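Local coordinates for protein erythromycin C-12 hydroxylase (PDB 2JJN) that hydroxylates the macrolactone ring of erythromycin D at C-12 to give erythromycin C, as a heme-dependent cytochrome P450 monooxygenase of antibiotic biosynthesis, at residues Y48-V53 with M311-V316; A67-D72 with R293-A298; G375-D380 with V401-S406. The protein carries 2 engineered substitutions. All coordinates share one frame; numbering follows the deposited sequence.

Contact 1 (Y48-V53 with M311-V316)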
loop_
_atom_site.group_PDB
_atom_site.type_symbol
_atom_site.label_atom_id
_atom_site.label_comp_id
_atom_site.label_asym_id
_atom_site.label_seq_id
_atom_site.Cartn_x
_atom_site.Cartn_y
_atom_site.Cartn_z
ATOM N N TYR A 48 -1.242 -24.344 -5.883
ATOM C CA TYR A 48 -0.528 -24.417 -4.605
ATOM C C TYR A 48 -1.501 -24.653 -3.465
ATOM O O TYR A 48 -1.099 -24.660 -2.314
ATOM C CB TYR A 48 0.231 -23.120 -4.361
ATOM C CG TYR A 48 1.184 -22.762 -5.474
ATOM C CD1 TYR A 48 0.918 -21.708 -6.309
ATOM C CD2 TYR A 48 2.328 -23.540 -5.706
ATOM C CE1 TYR A 48 1.782 -21.380 -7.361
ATOM C CE2 TYR A 48 3.188 -23.227 -6.741
ATOM C CZ TYR A 48 2.901 -22.145 -7.559
ATOM O OH TYR A 48 3.729 -21.824 -8.614
ATOM N N GLY A 49 -2.796 -24.816 -3.788
ATOM C CA GLY A 49 -3.814 -24.997 -2.721
ATOM C C GLY A 49 -4.161 -23.699 -2.016
ATOM O O GLY A 49 -4.709 -23.715 -0.908
ATOM N N VAL A 50 -3.875 -22.582 -2.689
ATOM C CA VAL A 50 -4.233 -21.244 -2.192
ATOM C C VAL A 50 -5.532 -20.841 -2.868
ATOM O O VAL A 50 -5.707 -21.048 -4.058
ATOM C CB VAL A 50 -3.125 -20.215 -2.532
ATOM C CG1 VAL A 50 -3.572 -18.840 -2.098
ATOM C CG2 VAL A 50 -1.851 -20.589 -1.811
ATOM N N TRP A 51 -6.445 -20.266 -2.091
ATOM C CA TRP A 51 -7.766 -19.943 -2.605
ATOM C C TRP A 51 -7.824 -18.470 -2.897
ATOM O O TRP A 51 -6.978 -17.656 -2.390
ATOM C CB TRP A 51 -8.810 -20.295 -1.537
ATOM C CG TRP A 51 -8.930 -21.797 -1.386
ATOM C CD1 TRP A 51 -8.053 -22.647 -0.751
ATOM C CD2 TRP A 51 -9.956 -22.624 -1.936
ATOM N NE1 TRP A 51 -8.490 -23.954 -0.849
ATOM C CE2 TRP A 51 -9.658 -23.968 -1.568
ATOM C CE3 TRP A 51 -11.114 -22.361 -2.710
ATOM C CZ2 TRP A 51 -10.476 -25.048 -1.923
ATOM C CZ3 TRP A 51 -11.940 -23.435 -3.045
ATOM C CH2 TRP A 51 -11.624 -24.762 -2.637
ATOM N N HIS A 52 -8.688 -18.122 -3.829
ATOM C CA HIS A 52 -8.764 -16.750 -4.287
ATOM C C HIS A 52 -10.242 -16.362 -4.355
ATOM O O HIS A 52 -11.070 -17.129 -4.893
ATOM C CB HIS A 52 -8.208 -16.683 -5.713
ATOM C CG HIS A 52 -6.755 -16.993 -5.767
ATOM N ND1 HIS A 52 -5.783 -16.008 -5.780
ATOM C CD2 HIS A 52 -6.107 -18.183 -5.784
ATOM C CE1 HIS A 52 -4.586 -16.592 -5.801
ATOM N NE2 HIS A 52 -4.757 -17.904 -5.823
ATOM N N VAL A 53 -10.533 -15.143 -3.895
ATOM C CA VAL A 53 -11.916 -14.683 -3.790
ATOM C C VAL A 53 -12.032 -13.407 -4.630
ATOM O O VAL A 53 -11.265 -12.456 -4.431
ATOM C CB VAL A 53 -12.263 -14.432 -2.325
ATOM C CG1 VAL A 53 -13.639 -13.792 -2.222
ATOM C CG2 VAL A 53 -12.255 -15.807 -1.615
ATOM N N MET A 311 -4.492 -20.896 2.832
ATOM C CA MET A 311 -4.395 -19.461 2.572
ATOM C C MET A 311 -5.497 -19.044 1.585
ATOM O O MET A 311 -5.819 -19.794 0.671
ATOM C CB MET A 311 -3.026 -19.134 2.028
ATOM C CG MET A 311 -2.902 -17.707 1.561
ATOM S SD MET A 311 -1.216 -17.078 1.803
ATOM C CE MET A 311 -1.182 -17.021 3.588
ATOM N N VAL A 312 -6.057 -17.862 1.816
ATOM C CA VAL A 312 -7.122 -17.282 0.977
ATOM C C VAL A 312 -6.649 -15.897 0.580
ATOM O O VAL A 312 -6.254 -15.110 1.455
ATOM C CB VAL A 312 -8.424 -17.145 1.798
ATOM C CG1 VAL A 312 -9.513 -16.523 0.917
ATOM C CG2 VAL A 312 -8.858 -18.541 2.338
ATOM N N ASN A 313 -6.690 -15.596 -0.717
ATOM C CA ASN A 313 -6.246 -14.293 -1.285
ATOM C C ASN A 313 -7.533 -13.552 -1.631
ATOM O O ASN A 313 -8.338 -14.064 -2.422
ATOM C CB ASN A 313 -5.494 -14.654 -2.599
ATOM C CG ASN A 313 -4.033 -14.881 -2.405
ATOM O OD1 ASN A 313 -3.523 -15.928 -2.776
ATOM N ND2 ASN A 313 -3.333 -13.898 -1.858
ATOM N N THR A 314 -7.739 -12.381 -1.050
ATOM C CA THR A 314 -8.918 -11.552 -1.392
ATOM C C THR A 314 -8.514 -10.498 -2.396
ATOM O O THR A 314 -7.659 -9.683 -2.086
ATOM C CB THR A 314 -9.511 -10.804 -0.189
ATOM O OG1 THR A 314 -8.519 -10.011 0.468
ATOM C CG2 THR A 314 -10.132 -11.765 0.854
ATOM N N TRP A 315 -9.105 -10.537 -3.580
ATOM C CA TRP A 315 -8.695 -9.680 -4.694
ATOM C C TRP A 315 -9.452 -8.360 -4.653
ATOM O O TRP A 315 -10.527 -8.177 -5.250
ATOM C CB TRP A 315 -8.903 -10.412 -6.012
ATOM C CG TRP A 315 -7.811 -11.380 -6.334
ATOM C CD1 TRP A 315 -7.748 -12.661 -5.945
ATOM C CD2 TRP A 315 -6.644 -11.107 -7.116
ATOM N NE1 TRP A 315 -6.571 -13.261 -6.463
ATOM C CE2 TRP A 315 -5.885 -12.310 -7.179
ATOM C CE3 TRP A 315 -6.143 -9.944 -7.732
ATOM C CZ2 TRP A 315 -4.659 -12.393 -7.860
ATOM C CZ3 TRP A 315 -4.940 -10.028 -8.428
ATOM C CH2 TRP A 315 -4.210 -11.241 -8.485
ATOM N N VAL A 316 -8.873 -7.412 -3.907
ATOM C CA VAL A 316 -9.455 -6.062 -3.858
ATOM C C VAL A 316 -9.560 -5.451 -5.279
ATOM O O VAL A 316 -10.510 -4.745 -5.600
ATOM C CB VAL A 316 -8.679 -5.181 -2.866
ATOM C CG1 VAL A 316 -8.881 -3.697 -3.150
ATOM C CG2 VAL A 316 -9.182 -5.534 -1.437
HETATM O O HOH W 1 -3.041 -22.841 1.205
#
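The parallel pair in the mixed beta sheet of the cytochrome P450 fold is formed here by strands 51-53 and 311-315, whose short axes run 4.4 Å apart at closest approach and 25° from parallel. The strands are laced alternately: Trp51 N gives to Met311 O, Asn313 N to Trp51 O at 2.7 Å, Val53 N to Asn313 O, and Trp315 N to Val53 O. Just before the first of these bonds, a water spans the strands, giving to Gly49 O and accepting from Met311 N.

On one face of the sheet lie His52 and Asn313, side by side with ring and amide planes 25° apart; CE1 of His52 approaches OD1 of Asn313. Asp46 takes the NE2 side of the imidazole, and Trp44 of the neighbouring strand meets its ring. On the other face, CG2 of Val53 packs on CG1 of Val312 at 3.8 Å. Trp315, right before helix 316-320, swings its indole back along the strand (chi1 -80°). Trp315 NE1 thereby reaches the imidazole from the edge, lying close to both ring planes, and gives a nearly straight hydrogen bond of 2.9 Å to His52 ND1.

Contact 2 (A67-D72 with R293-A298); sequences ATFSSD and RTTTKA. With HEM (protoporphyrin IX containing Fe), chain B.
Arg293 starts with CG anti to its carbonyl carbon (chi1 -58°) and bends once, at chi2 (-68°), which curls the side chain along Ser70 and Ser71 before it straightens toward the heme, while Thr296 turns its OG1 in between backbone N and carbonyl carbon, where it faces Ala67. In the mixed P450 beta sheet Arg293 lies in strand 290-295, which pairs antiparallel with the short edge strand 69-70; Thr296 follows just after it. Ser70 and Thr294 are the hydrogen-bonded pair, Ser70 N to Thr294 O and Thr294 N to Ser70 O, both 2.8 Å; Phe69 and Thr295 form the non-hydrogen-bonded pair next to it.

Beyond the strand, Thr296 holds the loop residues Ala67 and Thr68: its N gives to Thr68 O, and Thr296 OG1 gives a short 2.6 Å bond to Ala67 O, arriving in the carbonyl plane on a lone pair. At the other end Thr294 OG1 binds Asp72 O at 3.0 Å from above the carbonyl plane. Ser70 OG accepts from Asp72 N, an ST turn, and is also bonded to Asp91. CG2 of Thr295 rests obliquely against CE2 of Phe69 at 3.7 Å, and the CB atoms of Phe69 and Arg293 touch.

The flat guanidinium has Ser71 OG over the centre of one face, without a hydrogen bond, and a water in its plane that accepts from Arg293 NE and gives to Phe69 O. His95, Arg99 and His351 also hydrogen-bond the heme. The guanidinium presents its edge to one propionate in a two-pronged grip: Arg293 NH1 gives to HEM O2A at 2.9 Å, and Arg293 NH2 to HEM O1A at 2.8 Å along an almost straight N-H line of 176°.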
loop_
_atom_site.group_PDB
_atom_site.type_symbol
_atom_site.label_atom_id
_atom_site.label_comp_id
_atom_site.label_asym_id
_atom_site.label_seq_id
_atom_site.Cartn_x
_atom_site.Cartn_y
_atom_site.Cartn_z
ATOM N N ALA A 67 -12.291 -14.265 12.942
ATOM C CA ALA A 67 -12.267 -15.549 13.620
ATOM C C ALA A 67 -12.059 -16.703 12.658
ATOM O O ALA A 67 -11.277 -17.615 12.930
ATOM C CB ALA A 67 -13.584 -15.753 14.394
ATOM N N THR A 68 -12.714 -16.614 11.497
ATOM C CA THR A 68 -12.551 -17.639 10.464
ATOM C C THR A 68 -11.319 -17.412 9.594
ATOM O O THR A 68 -10.627 -18.349 9.220
ATOM C CB THR A 68 -13.762 -17.649 9.514
ATOM O OG1 THR A 68 -14.959 -17.773 10.291
ATOM C CG2 THR A 68 -13.685 -18.794 8.453
ATOM N N PHE A 69 -11.092 -16.145 9.237
ATOM C CA PHE A 69 -10.042 -15.790 8.319
ATOM C C PHE A 69 -8.969 -15.005 9.048
ATOM O O PHE A 69 -9.031 -13.792 9.151
ATOM C CB PHE A 69 -10.613 -14.986 7.133
ATOM C CG PHE A 69 -11.624 -15.778 6.336
ATOM C CD1 PHE A 69 -12.970 -15.537 6.547
ATOM C CD2 PHE A 69 -11.214 -16.752 5.413
ATOM C CE1 PHE A 69 -13.971 -16.273 5.827
ATOM C CE2 PHE A 69 -12.202 -17.518 4.665
ATOM C CZ PHE A 69 -13.561 -17.242 4.875
ATOM N N SER A 70 -8.001 -15.756 9.538
ATOM C CA SER A 70 -6.898 -15.184 10.326
ATOM C C SER A 70 -5.928 -14.362 9.492
ATOM O O SER A 70 -5.725 -14.650 8.306
ATOM C CB SER A 70 -6.171 -16.328 11.049
ATOM O OG SER A 70 -4.939 -15.832 11.602
ATOM N N SER A 71 -5.321 -13.327 10.108
ATOM C CA SER A 71 -4.310 -12.554 9.451
ATOM C C SER A 71 -2.920 -13.072 9.708
ATOM O O SER A 71 -1.962 -12.495 9.217
ATOM C CB SER A 71 -4.381 -11.077 9.871
ATOM O OG SER A 71 -5.499 -10.476 9.271
ATOM N N ASP A 72 -2.814 -14.154 10.462
ATOM C CA ASP A 72 -1.522 -14.731 10.789
ATOM C C ASP A 72 -1.150 -15.711 9.670
ATOM O O ASP A 72 -1.729 -16.798 9.617
ATOM C CB ASP A 72 -1.654 -15.406 12.140
ATOM C CG ASP A 72 -0.345 -16.032 12.623
ATOM O OD1 ASP A 72 -0.399 -16.659 13.686
ATOM O OD2 ASP A 72 0.662 -15.914 11.901
ATOM N N ARG A 293 -5.256 -14.105 3.860
ATOM C CA ARG A 293 -5.802 -14.633 5.150
ATOM C C ARG A 293 -5.524 -16.130 5.235
ATOM O O ARG A 293 -5.160 -16.752 4.237
ATOM C CB ARG A 293 -7.315 -14.353 5.287
ATOM C CG ARG A 293 -7.668 -12.876 5.213
ATOM C CD ARG A 293 -7.111 -12.173 6.482
ATOM N NE ARG A 293 -7.641 -10.811 6.657
ATOM C CZ ARG A 293 -6.990 -9.700 6.305
ATOM N NH1 ARG A 293 -5.825 -9.744 5.652
ATOM N NH2 ARG A 293 -7.501 -8.519 6.637
ATOM N N THR A 294 -5.700 -16.701 6.426
ATOM C CA THR A 294 -5.605 -18.168 6.546
ATOM C C THR A 294 -6.859 -18.669 7.253
ATOM O O THR A 294 -7.262 -18.107 8.254
ATOM C CB THR A 294 -4.350 -18.572 7.311
ATOM O OG1 THR A 294 -4.328 -17.916 8.581
ATOM C CG2 THR A 294 -3.115 -18.226 6.509
ATOM N N THR A 295 -7.499 -19.715 6.735
ATOM C CA THR A 295 -8.703 -20.202 7.411
ATOM C C THR A 295 -8.331 -20.928 8.709
ATOM O O THR A 295 -7.357 -21.695 8.764
ATOM C CB THR A 295 -9.491 -21.185 6.532
ATOM O OG1 THR A 295 -8.627 -22.233 6.113
ATOM C CG2 THR A 295 -9.990 -20.459 5.277
ATOM N N THR A 296 -9.132 -20.687 9.724
ATOM C CA THR A 296 -8.898 -21.347 11.029
ATOM C C THR A 296 -9.759 -22.598 11.199
ATOM O O THR A 296 -9.614 -23.317 12.189
ATOM C CB THR A 296 -9.211 -20.400 12.189
ATOM O OG1 THR A 296 -10.593 -20.011 12.178
ATOM C CG2 THR A 296 -8.333 -19.153 12.026
ATOM N N LYS A 297 -10.672 -22.788 10.258
ATOM C CA LYS A 297 -11.648 -23.875 10.271
ATOM C C LYS A 297 -12.255 -24.015 8.897
ATOM O O LYS A 297 -12.156 -23.113 8.073
ATOM C CB LYS A 297 -12.764 -23.585 11.285
ATOM C CG LYS A 297 -13.476 -22.247 11.064
ATOM C CD LYS A 297 -14.471 -21.986 12.172
ATOM C CE LYS A 297 -15.411 -20.870 11.791
ATOM N NZ LYS A 297 -16.723 -21.004 12.537
ATOM N N ALA A 298 -12.954 -25.144 8.673
ATOM C CA ALA A 298 -13.713 -25.294 7.447
ATOM C C ALA A 298 -14.727 -24.180 7.314
ATOM O O ALA A 298 -15.432 -23.865 8.281
ATOM C CB ALA A 298 -14.403 -26.672 7.413
HETATM C CHA HEM B . -3.109 -1.770 6.638
HETATM C CHB HEM B . -3.356 -0.287 1.995
HETATM C CHC HEM B . -0.654 3.576 3.119
HETATM C CHD HEM B . 0.257 1.683 7.507
HETATM C C1A HEM B . -3.441 -1.630 5.306
HETATM C C2A HEM B . -4.322 -2.546 4.571
HETATM C C3A HEM B . -4.377 -2.150 3.297
HETATM C C4A HEM B . -3.537 -0.977 3.162
HETATM C CMA HEM B . -5.153 -2.819 2.141
HETATM C CAA HEM B . -5.080 -3.740 5.180
HETATM C CBA HEM B . -4.199 -4.973 5.277
HETATM C CGA HEM B . -4.998 -6.230 5.628
HETATM O O1A HEM B . -6.244 -6.145 5.815
HETATM O O2A HEM B . -4.333 -7.306 5.758
HETATM C C1B HEM B . -2.643 0.910 1.906
HETATM C C2B HEM B . -2.568 1.740 0.731
HETATM C C3B HEM B . -1.821 2.824 1.043
HETATM C C4B HEM B . -1.424 2.659 2.436
HETATM C CMB HEM B . -3.284 1.322 -0.571
HETATM C CAB HEM B . -1.369 4.026 0.190
HETATM C CBB HEM B . -2.147 4.489 -0.734
HETATM C C1C HEM B . -0.173 3.396 4.398
HETATM C C2C HEM B . 0.703 4.323 5.097
HETATM C C3C HEM B . 0.958 3.798 6.314
HETATM C C4C HEM B . 0.234 2.529 6.424
HETATM C CMC HEM B . 1.194 5.654 4.467
HETATM C CAC HEM B . 1.858 4.334 7.444
HETATM C CBC HEM B . 1.934 5.626 7.761
HETATM C C1D HEM B . -0.550 0.592 7.620
HETATM C C2D HEM B . -0.562 -0.241 8.780
HETATM C C3D HEM B . -1.603 -1.283 8.528
HETATM C C4D HEM B . -2.128 -1.004 7.224
HETATM C CMD HEM B . 0.324 -0.100 10.054
HETATM C CAD HEM B . -2.017 -2.447 9.446
HETATM C CBD HEM B . -3.216 -2.058 10.333
HETATM C CGD HEM B . -3.671 -3.243 11.129
HETATM O O1D HEM B . -3.273 -4.385 10.842
HETATM O O2D HEM B . -4.455 -3.023 12.076
HETATM N NA HEM B . -2.988 -0.648 4.409
HETATM N NB HEM B . -1.897 1.462 2.943
HETATM N NC HEM B . -0.401 2.323 5.239
HETATM N ND HEM B . -1.503 0.111 6.700
HETATM FE FE HEM B . -1.831 0.892 4.854
HETATM O O HOH W 2 -10.271 -11.624 7.731
HETATM O O HOH W 3 -0.160 -0.354 4.100
#

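Contact 3 (G375-D380 with V401-S406)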
loop_
_atom_site.group_PDB
_atom_site.type_symbol
_atom_site.label_atom_id
_atom_site.label_comp_id
_atom_site.label_asym_id
_atom_site.label_seq_id
_atom_site.Cartn_x
_atom_site.Cartn_y
_atom_site.Cartn_z
ATOM N N GLY A 375 1.519 21.927 -14.595
ATOM C CA GLY A 375 0.138 21.812 -15.137
ATOM C C GLY A 375 -0.298 20.391 -15.480
ATOM O O GLY A 375 -1.455 20.049 -15.294
ATOM N N ARG A 376 0.613 19.598 -16.028
ATOM C CA ARG A 376 0.381 18.185 -16.347
ATOM C C ARG A 376 1.722 17.472 -16.554
ATOM O O ARG A 376 2.770 18.125 -16.711
ATOM C CB ARG A 376 -0.499 18.071 -17.605
ATOM C CG ARG A 376 0.217 18.586 -18.860
ATOM C CD ARG A 376 -0.650 18.418 -20.145
ATOM N NE ARG A 376 -1.736 19.397 -20.051
ATOM C CZ ARG A 376 -3.047 19.145 -20.010
ATOM N NH1 ARG A 376 -3.575 17.928 -20.176
ATOM N NH2 ARG A 376 -3.859 20.168 -19.888
ATOM N N LEU A 377 1.682 16.151 -16.500
ATOM C CA LEU A 377 2.796 15.319 -16.941
ATOM C C LEU A 377 2.232 14.254 -17.869
ATOM O O LEU A 377 1.055 13.917 -17.770
ATOM C CB LEU A 377 3.422 14.590 -15.760
ATOM C CG LEU A 377 4.163 15.547 -14.841
ATOM C CD1 LEU A 377 4.603 14.726 -13.581
ATOM C CD2 LEU A 377 5.403 16.176 -15.481
ATOM N N THR A 378 3.075 13.753 -18.780
ATOM C CA THR A 378 2.696 12.578 -19.584
ATOM C C THR A 378 3.781 11.501 -19.445
ATOM O O THR A 378 4.928 11.815 -19.106
ATOM C CB THR A 378 2.569 12.942 -21.077
ATOM O OG1 THR A 378 1.982 11.851 -21.798
ATOM C CG2 THR A 378 3.974 13.264 -21.721
ATOM N N VAL A 379 3.398 10.226 -19.583
ATOM C CA VAL A 379 4.363 9.134 -19.499
ATOM C C VAL A 379 5.199 9.054 -20.784
ATOM O O VAL A 379 4.602 9.079 -21.870
ATOM C CB VAL A 379 3.630 7.786 -19.181
ATOM C CG1 VAL A 379 4.639 6.663 -19.158
ATOM C CG2 VAL A 379 2.837 7.965 -17.870
ATOM N N ASP A 380 6.527 8.982 -20.625
ATOM C CA ASP A 380 7.545 8.915 -21.729
ATOM C C ASP A 380 7.896 7.453 -22.017
ATOM O O ASP A 380 8.507 6.736 -21.176
ATOM C CB ASP A 380 8.784 9.729 -21.286
ATOM C CG ASP A 380 10.009 9.616 -22.230
ATOM O OD1 ASP A 380 9.865 9.153 -23.394
ATOM O OD2 ASP A 380 11.129 10.034 -21.772
ATOM N N VAL A 401 8.634 10.512 -17.185
ATOM C CA VAL A 401 7.603 11.460 -17.614
ATOM C C VAL A 401 8.219 12.624 -18.364
ATOM O O VAL A 401 9.425 12.907 -18.282
ATOM C CB VAL A 401 6.814 12.014 -16.381
ATOM C CG1 VAL A 401 5.989 10.877 -15.737
ATOM C CG2 VAL A 401 7.820 12.627 -15.351
ATOM N N LEU A 402 7.341 13.320 -19.086
ATOM C CA LEU A 402 7.732 14.525 -19.812
ATOM C C LEU A 402 6.782 15.632 -19.407
ATOM O O LEU A 402 5.549 15.453 -19.432
ATOM C CB LEU A 402 7.637 14.289 -21.320
ATOM C CG LEU A 402 8.569 13.237 -21.918
ATOM C CD1 LEU A 402 8.120 12.819 -23.321
ATOM C CD2 LEU A 402 9.997 13.726 -21.921
ATOM N N ALA A 403 7.362 16.774 -19.025
ATOM C CA ALA A 403 6.618 18.005 -18.804
ATOM C C ALA A 403 6.700 18.855 -20.069
ATOM O O ALA A 403 7.801 19.339 -20.431
ATOM C CB ALA A 403 7.251 18.775 -17.640
ATOM N N GLY A 404 5.587 19.063 -20.727
ATOM C CA GLY A 404 5.589 19.986 -21.861
ATOM C C GLY A 404 5.697 21.457 -21.466
ATOM O O GLY A 404 6.002 22.311 -22.330
ATOM N N SER A 405 5.454 21.766 -20.173
ATOM C CA SER A 405 5.541 23.131 -19.679
ATOM C C SER A 405 6.156 23.086 -18.287
ATOM O O SER A 405 5.880 22.178 -17.483
ATOM C CB SER A 405 4.109 23.705 -19.563
ATOM O OG SER A 405 3.459 23.670 -20.848
ATOM N N SER A 406 6.978 24.104 -18.011
ATOM C CA SER A 406 7.519 24.285 -16.656
ATOM C C SER A 406 8.037 25.693 -16.520
ATOM O O SER A 406 8.176 26.411 -17.527
ATOM C CB SER A 406 8.672 23.349 -16.384
ATOM O OG SER A 406 9.883 23.892 -16.935
HETATM O O HOH W 4 3.622 20.031 -18.541
HETATM O O HOH W 5 3.433 17.186 -19.854
HETATM O O HOH W 6 11.501 11.276 -19.390
#
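Leu402 O is gripped twice: Thr378 N gives it a bond of 3.1 Å, and a water 2.8 Å from Leu402 O can give it a second, though its protons are shared among several acceptors. That water also accepts from Gly404 N and reaches weakly to Arg376 O. A second water gives to Arg376 O and accepts from Ser405 N, so where the backbones part, before strand 378-379 and after strand 400-402, solvent takes over from direct bonds. Leu402 N returns the strand bond, giving to Thr378 O at 2.8 Å, which makes Thr378 and Leu402 an antiparallel hydrogen-bonded pair. Val401 CA leans on the same Thr378 O in a CA-H...O contact of 3.1 Å.

On the face that carries Thr378 and Leu402 the two side chains lie alongside each other, pointing the same way, with CG2 of Thr378 at 3.8 Å from CB of Leu402. Thr378 OG1 is turned anti to the backbone N (chi1 -170°), and its hydroxyl is bonded to Asp258. Asp380 crosses Leu402 obliquely, its CB 3.6 Å from CG of Leu402. A third water bridges its carboxylate to the opposite strand, giving to Asp380 OD2 and to Val401 O, while OD1 binds Asp382 N. Leu377, buried on the side of helix 356-374, lays CD2 on CB of Ala403 at 3.9 Å.

Strand 378-379 follows helix 356-374 closely, and 400-402 comes back beside it. Together with 132-134 beyond, they form the small three-stranded antiparallel sheet, 400-402 in the middle, that P450s carry near the C-terminus.

Contacts 1 and 2 share the mixed five-stranded sheet, their centres about 12 Å apart. Strands 311-315 and 290-295 are neighbours in it, joined by a probable hydrogen bond from Arg293 N to Val312 O and by packing of Val312 on Thr295. Along the chain the 67-72 with 293-298 pairing falls between the two halves of contact 1, so both tie early chain to strands more than 200 residues later, and strand 290-295 places Arg293 where its side chain holds a heme propionate. Contact 3 comes afterwards, a local pairing on the opposite side of the chain's centre, about 39 Å from contact 1 and about 46 Å from contact 2 between centres, in a separate sheet away from the heme and substrate sites.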